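PDB 6DM4: RavO from Legionella pneumophila subsp. pneumophila, which binds a phosphotyrosine peptide of human Shc1 through its SH2 domain, the part described here, and probably recognises phosphorylated host proteins. Local coordinates for residues A[21-26]-A[41-46]; A[70-75]-A[84-89]; A[94-97]-A[103-106]. All blocks are in the same frame, centred on the assembly; numbering follows the deposited sequence.

Contact 1: A[21-26]-A[41-46]; sequences NIRTGE and LRWSSA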
ATOM      1  N   ASN A  21      11.114  -3.363   0.491  1.00 32.93           N
ATOM      2  CA  ASN A  21      12.235  -4.146  -0.008  1.00 38.14           C
ATOM      3  C   ASN A  21      12.837  -5.061   1.052  1.00 38.93           C
ATOM      4  O   ASN A  21      13.906  -5.639   0.822  1.00 38.82           O
ATOM      5  CB  ASN A  21      13.310  -3.222  -0.582  1.00 41.89           C
ATOM      6  CG  ASN A  21      12.820  -2.441  -1.792  1.00 46.69           C
ATOM      7  OD1 ASN A  21      12.971  -1.219  -1.860  1.00 48.99           O
ATOM      8  ND2 ASN A  21      12.232  -3.145  -2.756  1.00 47.17           N
ATOM      9  N   ILE A  22      12.175  -5.216   2.196  1.00 36.67           N
ATOM     10  CA  ILE A  22      12.650  -6.076   3.275  1.00 37.06           C
ATOM     11  C   ILE A  22      11.692  -7.251   3.374  1.00 40.46           C
ATOM     12  O   ILE A  22      10.554  -7.103   3.839  1.00 41.31           O
ATOM     13  CB  ILE A  22      12.751  -5.323   4.607  1.00 34.82           C
ATOM     14  CG1 ILE A  22      13.772  -4.191   4.501  1.00 34.52           C
ATOM     15  CG2 ILE A  22      13.146  -6.273   5.726  1.00 36.59           C
ATOM     16  CD1 ILE A  22      14.002  -3.467   5.803  1.00 33.77           C
ATOM     17  N   ARG A  23      12.134  -8.424   2.935  1.00 45.25           N
ATOM     18  CA  ARG A  23      11.260  -9.593   2.951  1.00 51.16           C
ATOM     19  C   ARG A  23      11.753 -10.794   3.755  1.00 51.87           C
ATOM     20  O   ARG A  23      10.966 -11.434   4.453  1.00 54.76           O
ATOM     21  CB  ARG A  23      10.941 -10.031   1.518  1.00 58.38           C
ATOM     22  CG  ARG A  23      10.296  -8.949   0.667  1.00 63.79           C
ATOM     23  CD  ARG A  23       8.851  -8.714   1.074  1.00 67.04           C
ATOM     24  NE  ARG A  23       7.942  -8.796  -0.065  1.00 72.71           N
ATOM     25  CZ  ARG A  23       7.710  -9.907  -0.758  1.00 78.73           C
ATOM     26  NH1 ARG A  23       8.321 -11.036  -0.427  1.00 81.26           N
ATOM     27  NH2 ARG A  23       6.867  -9.890  -1.780  1.00 81.87           N
ATOM     28  N   THR A  24      13.041 -11.111   3.665  1.00 47.33           N
ATOM     29  CA  THR A  24      13.546 -12.270   4.377  1.00 45.56           C
ATOM     30  C   THR A  24      13.980 -11.897   5.790  1.00 40.67           C
ATOM     31  O   THR A  24      14.176 -10.724   6.120  1.00 38.06           O
ATOM     32  CB  THR A  24      14.726 -12.878   3.622  1.00 49.09           C
ATOM     33  OG1 THR A  24      15.819 -11.950   3.635  1.00 45.79           O
ATOM     34  CG2 THR A  24      14.330 -13.178   2.178  1.00 51.62           C
ATOM     35  N   GLY A  25      14.131 -12.923   6.631  1.00 40.82           N
ATOM     36  CA  GLY A  25      14.685 -12.705   7.957  1.00 38.44           C
ATOM     37  C   GLY A  25      16.095 -12.154   7.917  1.00 36.55           C
ATOM     38  O   GLY A  25      16.472 -11.337   8.764  1.00 32.88           O
ATOM     39  N   GLU A  26      16.889 -12.589   6.934  1.00 38.85           N
ATOM     40  CA  GLU A  26      18.233 -12.045   6.757  1.00 41.15           C
ATOM     41  C   GLU A  26      18.186 -10.549   6.481  1.00 37.56           C
ATOM     42  O   GLU A  26      18.982  -9.783   7.034  1.00 35.40           O
ATOM     43  CB  GLU A  26      18.942 -12.777   5.616  1.00 47.96           C
ATOM     44  CG  GLU A  26      20.360 -12.289   5.308  1.00 54.00           C
ATOM     45  CD  GLU A  26      21.309 -12.410   6.487  1.00 56.80           C
ATOM     46  OE1 GLU A  26      22.134 -11.492   6.685  1.00 57.20           O
ATOM     47  OE2 GLU A  26      21.238 -13.426   7.212  1.00 58.21           O
ATOM     48  N   LEU A  41       7.484  -2.010   9.445  1.00 27.89           N
ATOM     49  CA  LEU A  41       6.433  -2.869   8.928  1.00 27.35           C
ATOM     50  C   LEU A  41       6.900  -3.463   7.606  1.00 29.17           C
ATOM     51  O   LEU A  41       7.707  -2.863   6.886  1.00 28.28           O
ATOM     52  CB  LEU A  41       5.131  -2.092   8.731  1.00 25.65           C
ATOM     53  CG  LEU A  41       4.547  -1.499  10.013  1.00 29.22           C
ATOM     54  CD1 LEU A  41       3.390  -0.586   9.701  1.00 30.36           C
ATOM     55  CD2 LEU A  41       4.101  -2.612  10.935  1.00 31.02           C
ATOM     56  N   ARG A  42       6.407  -4.658   7.297  1.00 30.02           N
ATOM     57  CA  ARG A  42       6.910  -5.362   6.127  1.00 29.83           C
ATOM     58  C   ARG A  42       5.870  -6.359   5.665  1.00 30.10           C
ATOM     59  O   ARG A  42       4.944  -6.712   6.402  1.00 30.15           O
ATOM     60  CB  ARG A  42       8.233  -6.084   6.423  1.00 32.30           C
ATOM     61  CG  ARG A  42       8.167  -6.994   7.635  1.00 31.41           C
ATOM     62  CD  ARG A  42       9.507  -7.639   7.923  1.00 34.40           C
ATOM     63  NE  ARG A  42       9.471  -8.474   9.120  1.00 35.99           N
ATOM     64  CZ  ARG A  42       8.962  -9.699   9.155  1.00 39.26           C
ATOM     65  NH1 ARG A  42       8.445 -10.233   8.054  1.00 38.54           N
ATOM     66  NH2 ARG A  42       8.978 -10.399  10.285  1.00 42.71           N
ATOM     67  N   TRP A  43       6.047  -6.822   4.433  1.00 32.19           N
ATOM     68  CA  TRP A  43       5.172  -7.845   3.877  1.00 37.32           C
ATOM     69  C   TRP A  43       5.456  -9.183   4.561  1.00 37.12           C
ATOM     70  O   TRP A  43       6.581  -9.683   4.516  1.00 36.38           O
ATOM     71  CB  TRP A  43       5.389  -7.922   2.369  1.00 39.99           C
ATOM     72  CG  TRP A  43       4.417  -8.767   1.591  1.00 43.62           C
ATOM     73  CD1 TRP A  43       4.641 -10.023   1.109  1.00 46.96           C
ATOM     74  CD2 TRP A  43       3.095  -8.403   1.162  1.00 44.69           C
ATOM     75  NE1 TRP A  43       3.543 -10.469   0.421  1.00 49.73           N
ATOM     76  CE2 TRP A  43       2.576  -9.498   0.444  1.00 47.70           C
ATOM     77  CE3 TRP A  43       2.295  -7.267   1.329  1.00 42.81           C
ATOM     78  CZ2 TRP A  43       1.297  -9.489  -0.112  1.00 49.07           C
ATOM     79  CZ3 TRP A  43       1.024  -7.260   0.777  1.00 43.41           C
ATOM     80  CH2 TRP A  43       0.538  -8.364   0.066  1.00 47.05           C
ATOM     81  N   SER A  44       4.440  -9.746   5.212  1.00 36.50           N
ATOM     82  CA  SER A  44       4.608 -10.931   6.044  1.00 37.35           C
ATOM     83  C   SER A  44       4.794 -12.190   5.209  1.00 41.98           C
ATOM     84  O   SER A  44       4.245 -12.322   4.110  1.00 43.71           O
ATOM     85  CB  SER A  44       3.396 -11.104   6.966  1.00 36.35           C
ATOM     86  OG  SER A  44       3.349 -12.405   7.530  1.00 38.49           O
ATOM     87  N   SER A  45       5.553 -13.139   5.768  1.00 44.49           N
ATOM     88  CA  SER A  45       5.755 -14.432   5.125  1.00 48.59           C
ATOM     89  C   SER A  45       4.458 -15.214   4.965  1.00 49.92           C
ATOM     90  O   SER A  45       4.376 -16.087   4.093  1.00 52.23           O
ATOM     91  CB  SER A  45       6.752 -15.266   5.933  1.00 54.35           C
ATOM     92  OG  SER A  45       6.139 -15.804   7.094  1.00 56.18           O
ATOM     93  N   ALA A  46       3.446 -14.931   5.788  1.00 48.68           N
ATOM     94  CA  ALA A  46       2.202 -15.691   5.736  1.00 51.11           C
ATOM     95  C   ALA A  46       1.414 -15.457   4.456  1.00 51.69           C
ATOM     96  O   ALA A  46       0.488 -16.224   4.177  1.00 52.25           O
ATOM     97  CB  ALA A  46       1.326 -15.351   6.943  1.00 48.61           C
TER
HETATM   98  O   HOH W   1       8.197  -5.975   2.872  1.00 32.77           O
HETATM   99  O   HOH W   2       9.205  -9.397   5.281  1.00 43.13           O

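Contact 2: A[70-75]-A[84-89]; sequences SIRYGI and INTASN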
ATOM      1  N   SER A  70       9.317  -9.876  16.230  1.00 34.21           N
ATOM      2  CA  SER A  70       8.330  -9.573  15.211  1.00 33.18           C
ATOM      3  C   SER A  70       6.928  -9.832  15.746  1.00 34.66           C
ATOM      4  O   SER A  70       6.731 -10.589  16.698  1.00 38.78           O
ATOM      5  CB  SER A  70       8.583 -10.388  13.932  1.00 35.97           C
ATOM      6  OG  SER A  70       9.734  -9.921  13.247  1.00 35.74           O
ATOM      7  N   ILE A  71       5.957  -9.151  15.143  1.00 33.11           N
ATOM      8  CA  ILE A  71       4.538  -9.331  15.434  1.00 36.07           C
ATOM      9  C   ILE A  71       3.821  -9.456  14.100  1.00 35.44           C
ATOM     10  O   ILE A  71       4.075  -8.668  13.185  1.00 32.94           O
ATOM     11  CB  ILE A  71       3.955  -8.151  16.236  1.00 38.60           C
ATOM     12  CG1 ILE A  71       4.788  -7.855  17.479  1.00 41.75           C
ATOM     13  CG2 ILE A  71       2.498  -8.426  16.617  1.00 39.82           C
ATOM     14  CD1 ILE A  71       4.442  -6.521  18.109  1.00 43.24           C
ATOM     15  N   ARG A  72       2.932 -10.435  13.978  1.00 38.34           N
ATOM     16  CA  ARG A  72       2.190 -10.620  12.738  1.00 37.76           C
ATOM     17  C   ARG A  72       0.786 -10.044  12.873  1.00 36.12           C
ATOM     18  O   ARG A  72       0.093 -10.312  13.860  1.00 38.11           O
ATOM     19  CB  ARG A  72       2.117 -12.095  12.343  1.00 40.72           C
ATOM     20  CG  ARG A  72       1.457 -12.299  10.986  1.00 41.32           C
ATOM     21  CD  ARG A  72       1.336 -13.761  10.635  1.00 42.56           C
ATOM     22  NE  ARG A  72       2.646 -14.382  10.473  1.00 41.50           N
ATOM     23  CZ  ARG A  72       2.841 -15.696  10.448  1.00 44.18           C
ATOM     24  NH1 ARG A  72       1.806 -16.517  10.576  1.00 45.89           N
ATOM     25  NH2 ARG A  72       4.066 -16.190  10.298  1.00 45.28           N
ATOM     26  N   TYR A  73       0.377  -9.257  11.877  1.00 34.18           N
ATOM     27  CA  TYR A  73      -0.954  -8.670  11.821  1.00 35.57           C
ATOM     28  C   TYR A  73      -1.675  -9.140  10.566  1.00 36.63           C
ATOM     29  O   TYR A  73      -1.048  -9.511   9.569  1.00 35.98           O
ATOM     30  CB  TYR A  73      -0.893  -7.135  11.834  1.00 33.93           C
ATOM     31  CG  TYR A  73      -0.274  -6.583  13.093  1.00 35.79           C
ATOM     32  CD1 TYR A  73      -1.010  -6.482  14.269  1.00 37.26           C
ATOM     33  CD2 TYR A  73       1.048  -6.174  13.110  1.00 33.81           C
ATOM     34  CE1 TYR A  73      -0.442  -5.982  15.421  1.00 39.32           C
ATOM     35  CE2 TYR A  73       1.627  -5.677  14.256  1.00 34.96           C
ATOM     36  CZ  TYR A  73       0.886  -5.587  15.406  1.00 37.03           C
ATOM     37  OH  TYR A  73       1.475  -5.091  16.546  1.00 39.55           O
ATOM     38  N   GLY A  74      -3.000  -9.110  10.619  1.00 37.34           N
ATOM     39  CA  GLY A  74      -3.813  -9.490   9.479  1.00 37.97           C
ATOM     40  C   GLY A  74      -4.950  -8.511   9.280  1.00 38.73           C
ATOM     41  O   GLY A  74      -5.497  -7.962  10.238  1.00 39.61           O
ATOM     42  N   ILE A  75      -5.297  -8.296   8.012  1.00 38.61           N
ATOM     43  CA  ILE A  75      -6.427  -7.461   7.616  1.00 40.07           C
ATOM     44  C   ILE A  75      -7.396  -8.329   6.826  1.00 42.45           C
ATOM     45  O   ILE A  75      -7.004  -8.947   5.830  1.00 42.89           O
ATOM     46  CB  ILE A  75      -5.979  -6.254   6.767  1.00 39.03           C
ATOM     47  CG1 ILE A  75      -4.817  -5.515   7.430  1.00 38.67           C
ATOM     48  CG2 ILE A  75      -7.156  -5.308   6.514  1.00 40.66           C
ATOM     49  CD1 ILE A  75      -4.066  -4.599   6.470  1.00 40.08           C
ATOM     50  N   ILE A  84      -2.010 -11.730  15.184  1.00 44.27           N
ATOM     51  CA  ILE A  84      -2.087 -13.139  14.821  1.00 46.41           C
ATOM     52  C   ILE A  84      -1.000 -13.912  15.552  1.00 51.35           C
ATOM     53  O   ILE A  84       0.187 -13.592  15.429  1.00 46.37           O
ATOM     54  CB  ILE A  84      -1.987 -13.339  13.301  1.00 51.80           C
ATOM     55  CG1 ILE A  84      -3.275 -12.821  12.652  1.00 52.57           C
ATOM     56  CG2 ILE A  84      -1.777 -14.810  12.974  1.00 48.57           C
ATOM     57  CD1 ILE A  84      -3.169 -12.568  11.187  1.00 51.07           C
ATOM     58  N   ASN A  85      -1.411 -14.917  16.320  1.00 51.11           N
ATOM     59  CA  ASN A  85      -0.474 -15.841  16.947  1.00 52.32           C
ATOM     60  C   ASN A  85       0.130 -16.749  15.882  1.00 52.64           C
ATOM     61  O   ASN A  85      -0.579 -17.558  15.278  1.00 53.44           O
ATOM     62  CB  ASN A  85      -1.200 -16.662  18.011  1.00 57.84           C
ATOM     63  CG  ASN A  85      -0.256 -17.471  18.870  1.00 60.42           C
ATOM     64  OD1 ASN A  85       0.427 -18.372  18.384  1.00 60.49           O
ATOM     65  ND2 ASN A  85      -0.216 -17.158  20.158  1.00 63.76           N
ATOM     66  N   THR A  86       1.440 -16.632  15.654  1.00 52.23           N
ATOM     67  CA  THR A  86       2.053 -17.341  14.536  1.00 52.12           C
ATOM     68  C   THR A  86       2.199 -18.839  14.776  1.00 56.35           C
ATOM     69  O   THR A  86       2.407 -19.584  13.813  1.00 57.70           O
ATOM     70  CB  THR A  86       3.423 -16.738  14.216  1.00 51.32           C
ATOM     71  OG1 THR A  86       4.301 -16.913  15.332  1.00 54.96           O
ATOM     72  CG2 THR A  86       3.284 -15.255  13.917  1.00 48.01           C
ATOM     73  N   ALA A  87       2.103 -19.299  16.024  1.00 58.68           N
ATOM     74  CA  ALA A  87       2.218 -20.725  16.304  1.00 63.10           C
ATOM     75  C   ALA A  87       0.895 -21.459  16.153  1.00 66.05           C
ATOM     76  O   ALA A  87       0.887 -22.647  15.814  1.00 68.90           O
ATOM     77  CB  ALA A  87       2.763 -20.951  17.718  1.00 65.13           C
ATOM     78  N   SER A  88      -0.220 -20.773  16.399  1.00 64.71           N
ATOM     79  CA  SER A  88      -1.544 -21.368  16.335  1.00 67.69           C
ATOM     80  C   SER A  88      -2.419 -20.771  15.246  1.00 66.16           C
ATOM     81  O   SER A  88      -3.458 -21.357  14.921  1.00 69.18           O
ATOM     82  CB  SER A  88      -2.251 -21.207  17.685  1.00 69.03           C
ATOM     83  OG  SER A  88      -2.440 -19.832  17.980  1.00 64.57           O
ATOM     84  N   ASN A  89      -2.033 -19.622  14.696  1.00 61.69           N
ATOM     85  CA  ASN A  89      -2.762 -18.875  13.676  1.00 61.23           C
ATOM     86  C   ASN A  89      -4.127 -18.394  14.153  1.00 62.23           C
ATOM     87  O   ASN A  89      -4.952 -17.976  13.330  1.00 61.01           O
ATOM     88  CB  ASN A  89      -2.892 -19.680  12.379  1.00 64.44           C
ATOM     89  CG  ASN A  89      -1.605 -19.682  11.574  1.00 65.32           C
ATOM     90  OD1 ASN A  89      -1.505 -20.343  10.541  1.00 68.20           O
ATOM     91  ND2 ASN A  89      -0.610 -18.938  12.047  1.00 63.12           N
TER
HETATM   92  O   HOH W   3       2.472 -12.212  16.218  1.00 37.57           O

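Contact 3: A[94-97]-A[103-106]; sequences IDIL and ATLT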
ATOM      1  N   ILE A  94      -8.257  -6.059  16.756  1.00 45.21           N
ATOM      2  CA  ILE A  94      -7.676  -4.794  17.189  1.00 52.70           C
ATOM      3  C   ILE A  94      -8.600  -3.680  16.719  1.00 51.45           C
ATOM      4  O   ILE A  94      -8.836  -3.534  15.513  1.00 50.51           O
ATOM      5  CB  ILE A  94      -6.263  -4.591  16.618  1.00 48.79           C
ATOM      6  CG1 ILE A  94      -5.269  -5.566  17.248  1.00 49.17           C
ATOM      7  CG2 ILE A  94      -5.809  -3.167  16.831  1.00 46.89           C
ATOM      8  CD1 ILE A  94      -3.873  -5.469  16.649  1.00 46.62           C
ATOM      9  N   ASP A  95      -9.119  -2.896  17.659  1.00 53.67           N
ATOM     10  CA  ASP A  95      -9.954  -1.756  17.300  1.00 55.38           C
ATOM     11  C   ASP A  95      -9.076  -0.561  16.962  1.00 49.42           C
ATOM     12  O   ASP A  95      -8.081  -0.295  17.639  1.00 47.43           O
ATOM     13  CB  ASP A  95     -10.905  -1.396  18.442  1.00 63.98           C
ATOM     14  CG  ASP A  95     -10.172  -0.885  19.670  1.00 70.94           C
ATOM     15  OD1 ASP A  95      -9.654  -1.714  20.446  1.00 73.92           O
ATOM     16  OD2 ASP A  95     -10.105   0.350  19.856  1.00 73.29           O
ATOM     17  N   ILE A  96      -9.452   0.164  15.913  1.00 47.70           N
ATOM     18  CA  ILE A  96      -8.626   1.257  15.410  1.00 47.10           C
ATOM     19  C   ILE A  96      -8.764   2.469  16.321  1.00 49.52           C
ATOM     20  O   ILE A  96      -9.876   2.942  16.587  1.00 45.64           O
ATOM     21  CB  ILE A  96      -9.004   1.607  13.962  1.00 46.77           C
ATOM     22  CG1 ILE A  96      -8.807   0.393  13.050  1.00 44.03           C
ATOM     23  CG2 ILE A  96      -8.188   2.790  13.469  1.00 44.79           C
ATOM     24  CD1 ILE A  96      -7.452  -0.258  13.189  1.00 40.82           C
ATOM     25  N   LEU A  97      -7.629   2.990  16.780  1.00 41.62           N
ATOM     26  CA  LEU A  97      -7.607   4.162  17.643  1.00 46.38           C
ATOM     27  C   LEU A  97      -8.035   5.401  16.855  1.00 44.78           C
ATOM     28  O   LEU A  97      -8.045   5.385  15.620  1.00 42.02           O
ATOM     29  CB  LEU A  97      -6.204   4.340  18.230  1.00 47.49           C
ATOM     30  CG  LEU A  97      -5.714   3.172  19.086  1.00 48.77           C
ATOM     31  CD1 LEU A  97      -4.342   3.452  19.693  1.00 49.44           C
ATOM     32  CD2 LEU A  97      -6.708   2.875  20.172  1.00 52.54           C
ATOM     33  N   ALA A 103      -1.529   4.972  13.655  1.00 37.34           N
ATOM     34  CA  ALA A 103      -1.516   5.342  15.066  1.00 38.91           C
ATOM     35  C   ALA A 103      -1.816   4.146  15.951  1.00 38.49           C
ATOM     36  O   ALA A 103      -1.286   4.047  17.065  1.00 41.32           O
ATOM     37  CB  ALA A 103      -2.519   6.463  15.338  1.00 41.77           C
ATOM     38  N   THR A 104      -2.643   3.216  15.464  1.00 37.92           N
ATOM     39  CA  THR A 104      -2.983   2.029  16.240  1.00 37.76           C
ATOM     40  C   THR A 104      -1.818   1.052  16.283  1.00 36.70           C
ATOM     41  O   THR A 104      -1.402   0.608  17.362  1.00 35.48           O
ATOM     42  CB  THR A 104      -4.222   1.354  15.650  1.00 38.18           C
ATOM     43  OG1 THR A 104      -5.317   2.280  15.644  1.00 42.90           O
ATOM     44  CG2 THR A 104      -4.599   0.133  16.470  1.00 36.27           C
ATOM     45  N   LEU A 105      -1.287   0.697  15.109  1.00 33.75           N
ATOM     46  CA  LEU A 105      -0.158  -0.224  15.039  1.00 34.27           C
ATOM     47  C   LEU A 105       1.030   0.301  15.831  1.00 33.65           C
ATOM     48  O   LEU A 105       1.695  -0.464  16.541  1.00 36.22           O
ATOM     49  CB  LEU A 105       0.225  -0.457  13.578  1.00 34.39           C
ATOM     50  CG  LEU A 105      -0.716  -1.377  12.801  1.00 34.76           C
ATOM     51  CD1 LEU A 105      -0.422  -1.310  11.305  1.00 35.74           C
ATOM     52  CD2 LEU A 105      -0.607  -2.806  13.323  1.00 35.43           C
ATOM     53  N   THR A 106       1.293   1.607  15.748  1.00 32.38           N
ATOM     54  CA  THR A 106       2.405   2.187  16.494  1.00 34.86           C
ATOM     55  C   THR A 106       2.262   1.923  17.989  1.00 35.50           C
ATOM     56  O   THR A 106       3.231   1.548  18.662  1.00 34.77           O
ATOM     57  CB  THR A 106       2.501   3.685  16.214  1.00 35.19           C
ATOM     58  OG1 THR A 106       2.805   3.889  14.829  1.00 36.49           O
ATOM     59  CG2 THR A 106       3.599   4.317  17.060  1.00 37.89           C
TER

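Contact 1: A[21-26]-A[41-46]
Ile22 meets strand 40-43 through its carbonyl: Ile22 O rests 3.6 Å from Arg42 CB, and a water held between Ile22 O (2.8 Å) and Trp43 N (2.8 Å) bridges the two backbones. The next residue uses both its backbone and its side chain. A second water lies 2.8 Å from Arg23 O and 2.7 Å from Trp43 O, and also accepts from Arg42 NH1, joining loop, strand and arginine. The Arg23 side chain leaves away from the strand, but bends at chi2 (-73°) and chi3 bring its guanidinium back alongside Trp43. There Trp43 CD1 sits above the centre of one guanidinium face, 3.6 Å from Arg23 CZ, the two planes tilted by 27°, and Lys7 of the second subunit packs on Arg23. Thr24, the N-cap of helix 25-34, has its OG1 bonded to Glu27 N. The waters thus bridge the loop to the strand carrying Arg42, which corresponds to the conserved arginine of SH2 domains: its NH2, with Ser44 OG and Ser45 OG, bonds to the modified side chain of the bound peptide, while Ser61 holds its NE. Ile22 packs on Val28 and Tyr31 of helix 25-34, and Arg42 on Val28 and on Ala59 of strand 55-64.

Contact 2: A[70-75]-A[84-89]
Ile84 N donates to Arg72 O at 2.9 Å, tying the end of strand 81-84 to strand 67-76 in the central antiparallel sheet of the SH2 domain. In the return direction a water stands between Arg72 N and Ile84 O, so solvent links the two backbones at the end of strand 81-84. Further along, Ile84 CD1 lies on the bare backbone of Gly74, 3.5 Å from its N. Just after Ile84 the chain turns, with Thr86 within the turn: Asn85 OD1 accepts from Ala87 N at 3.0 Å, an Asx turn, and also from Ser88 N at 3.2 Å, an Asx motif, the two donors coming from opposite faces of its amide plane. Arg72 swings its CG anti to the backbone N (chi1 -175°) and turns at chi3, which carries the guanidinium under Thr86: the methyl CG2 sits over the centre of one face, 3.5 Å from Arg72 CZ. Arg72 NH2 bonds to the modified side chain of the bound peptide, and Thr86 N bonds to a different, polar side chain of that peptide. At the same guanidinium, Asn89 ND2 approaches the edge near its plane, 3.7 Å from Arg72 NH1, with the amide turned 55° from it.

Contact 3: A[94-97]-A[103-106]
The C-terminal helix of the domain, 101-119, carries in its first turn a threonine, Thr104, that ties it to the loop arriving from the last strand of the sheet. Leu97 N donates to Thr104 OG1 at 2.7 Å, with an N-H...O angle of 159°. The same hydroxyl is bonded to Gly100 O, four residues earlier, so one side-chain oxygen joins the incoming loop and the start of the helix. The first torsion (chi1 -58°) turns both branches to residues 94-97: OG1, beside the backbone N of Thr104, meets Leu97 N, and CG2, anti to that backbone N, meets Ile94 and Asp95.

Carbon crowds around this polar knot. Leu97 CB lies 3.4 Å from Thr104 OG1, and the leucine runs on obliquely past the threonine until its CD1 comes within 4.0 Å of Thr104 CA. From another quarter Ile96 crosses the threonine at about a right angle, its CG2 3.6 Å from Thr104 OG1.

In an SH2 domain a helix following the last strands flanks the central antiparallel sheet, and residues 94-97 make that passage here from strand 91-94. The methyl of Thr104 serves the apolar side of the join: Thr104 CG2 touches Ile94 CG2 at 3.5 Å, the two side chains sliding past each other in opposite directions, and Asp95 O approaches the same methyl at 3.7 Å. Ile94 also packs on Leu81 and Tyr73 in the sheet and on His108 one helical turn beyond Thr104, while Leu105 turns to the same Leu81 and Tyr73. Leu97 CD1 lies 4.1 Å from Ala103 O, a loose packing contact, and the leucine also rests on Gln107.

The three contacts follow one another along the chain, each closing before the next opens, yet they meet around one antiparallel sheet. Contacts 1 and 2 have centres about 13 Å apart and touch directly: Arg42 NH2 probably bonds to Ser70 OG, and Arg72 packs against Ser44, Ser45 and Ala46. Both supply hydrogen bonds to the modified side chain of the bound peptide. Contact 3 lies about 15 Å from contact 2 and about 21 Å from contact 1, centre to centre, and on the opposite side of the chain's centre from contact 1. Tyr73 joins it to contact 2 by packing on Ile94 and Leu105, so peptide-binding residues and the C-terminal helix share the central strand 67-76.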